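Local coordinates for cellulose binding protein (PDB 4JJO) that probably binds polysaccharide as the expansin module of a larger protein that probably acts as a cellulase, and is associated with cell-wall loosening, at residues Y34-S39 / V65-H70. Sequence-based numbering, arbitrary orientation.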
# COMPACT_ATOMS: atom_id res chain seq x y z
N TYR A 34 7.01 9.35 0.93
CA TYR A 34 6.65 8.06 1.51
C TYR A 34 7.10 8.00 2.96
O TYR A 34 7.77 8.91 3.44
CB TYR A 34 7.26 6.92 0.71
CG TYR A 34 8.77 6.98 0.58
CD1 TYR A 34 9.59 6.38 1.52
CD2 TYR A 34 9.36 7.63 -0.49
CE1 TYR A 34 10.97 6.44 1.40
CE2 TYR A 34 10.74 7.69 -0.62
CZ TYR A 34 11.53 7.09 0.33
OH TYR A 34 12.90 7.15 0.20
N VAL A 35 6.73 6.93 3.65
CA VAL A 35 6.99 6.82 5.08
C VAL A 35 7.03 5.37 5.53
O VAL A 35 6.36 4.51 4.97
CB VAL A 35 5.89 7.56 5.87
CG1 VAL A 35 4.54 6.92 5.63
CG2 VAL A 35 6.23 7.59 7.36
N ALA A 36 7.85 5.11 6.55
CA ALA A 36 7.86 3.83 7.23
C ALA A 36 7.18 4.02 8.58
O ALA A 36 7.48 4.96 9.31
CB ALA A 36 9.28 3.34 7.42
N VAL A 37 6.27 3.11 8.91
CA VAL A 37 5.48 3.24 10.13
C VAL A 37 5.80 2.13 11.12
O VAL A 37 6.31 1.08 10.75
CB VAL A 37 3.97 3.24 9.83
CG1 VAL A 37 3.59 4.45 8.99
CG2 VAL A 37 3.56 1.95 9.12
N SER A 38 5.48 2.38 12.39
CA SER A 38 5.77 1.41 13.44
C SER A 38 5.04 0.10 13.17
O SER A 38 4.06 0.06 12.42
CB SER A 38 5.36 1.97 14.81
OG SER A 38 3.97 2.21 14.86
N SER A 39 5.52 -0.98 13.78
CA SER A 39 4.98 -2.30 13.51
C SER A 39 3.49 -2.39 13.81
O SER A 39 2.75 -2.99 13.04
CB SER A 39 5.76 -3.36 14.30
OG SER A 39 7.08 -3.48 13.81
N VAL A 65 2.22 5.27 2.76
CA VAL A 65 2.78 4.26 3.65
C VAL A 65 3.39 3.16 2.80
O VAL A 65 2.68 2.48 2.05
CB VAL A 65 1.73 3.68 4.60
CG1 VAL A 65 2.30 2.49 5.35
CG2 VAL A 65 1.23 4.74 5.57
N ALA A 66 4.70 2.98 2.91
CA ALA A 66 5.43 2.11 2.00
C ALA A 66 6.32 1.10 2.70
O ALA A 66 6.89 0.22 2.06
CB ALA A 66 6.28 2.97 1.08
N ASP A 67 6.45 1.22 4.02
CA ASP A 67 7.50 0.49 4.73
C ASP A 67 7.17 0.31 6.21
O ASP A 67 6.27 0.96 6.74
CB ASP A 67 8.82 1.25 4.58
CG ASP A 67 10.03 0.34 4.62
OD1 ASP A 67 9.89 -0.86 4.93
OD2 ASP A 67 11.14 0.83 4.32
N GLN A 68 7.93 -0.56 6.87
CA GLN A 68 7.80 -0.77 8.30
C GLN A 68 9.05 -0.29 9.04
O GLN A 68 10.17 -0.66 8.68
CB GLN A 68 7.56 -2.25 8.61
CG GLN A 68 7.62 -2.59 10.10
CD GLN A 68 7.13 -3.99 10.43
OE1 GLN A 68 6.86 -4.30 11.59
NE2 GLN A 68 7.01 -4.84 9.42
N CYS A 69 8.85 0.52 10.07
CA CYS A 69 9.93 0.95 10.94
C CYS A 69 9.89 0.13 12.22
O CYS A 69 9.14 0.46 13.15
CB CYS A 69 9.80 2.44 11.27
SG CYS A 69 11.09 3.08 12.37
N HIS A 70 10.69 -0.93 12.27
CA HIS A 70 10.66 -1.86 13.40
C HIS A 70 11.03 -1.19 14.72
O HIS A 70 10.52 -1.58 15.77
CB HIS A 70 11.59 -3.04 13.13
CG HIS A 70 11.18 -3.89 11.98
ND1 HIS A 70 11.65 -3.69 10.69
CD2 HIS A 70 10.35 -4.96 11.91
CE1 HIS A 70 11.11 -4.59 9.89
NE2 HIS A 70 10.32 -5.37 10.60
O HOH W 1 7.77 -0.65 15.55
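Val35 and Ala36 meet Val65 and Asp67 where two parallel strands, 34-38 and 59-69, pair in the double-psi beta-barrel domain of this expansin. A beta bulge interrupts their ladder: Val35 bridges to Val65, yet Ala36 bridges to Asp67, so Ala66 is the extra residue. The evidence lies at Val35 O, which takes a nearly straight bond from Ala66 N (3.1 Å, 173° at the hydrogen) and a weak, bent one from Asp67 N. Beyond the bulge the parallel pattern resumes, with Val37 N donating to Asp67 O and Cys69 N to Val37 O at 2.7 Å.

The valines lie on one face, where Leu52 and Leu77 also pack. Val35 CG1, swung between its own N and carbonyl carbon (chi1 63°), reaches Val65 CG2 at 4.0 Å, and Val37 CG2 touches Val65 CG1. On the other face, Ala36 CB rests against Asp67 CB at 3.6 Å, while Asp67 OD1 accepts from Gln68 N above the carboxylate plane and from Asn22 N, two bonds that restrain the carboxylate.

Gln68 can be followed outward. Its CB lies 4.2 Å from Val37 O; CG, anti to the backbone N (chi1 171°), sits over the centre of one face of the His70 ring; CD comes 3.4 Å from Ser39 OG. Finally OE1 receives the Ser39 hydroxyl, although the 2.4 Å between OG and OE1 is too short to be taken literally. Nearby, one water accepts from Ser39 N and can donate to Cys69 O, 3.0 Å from the water oxygen.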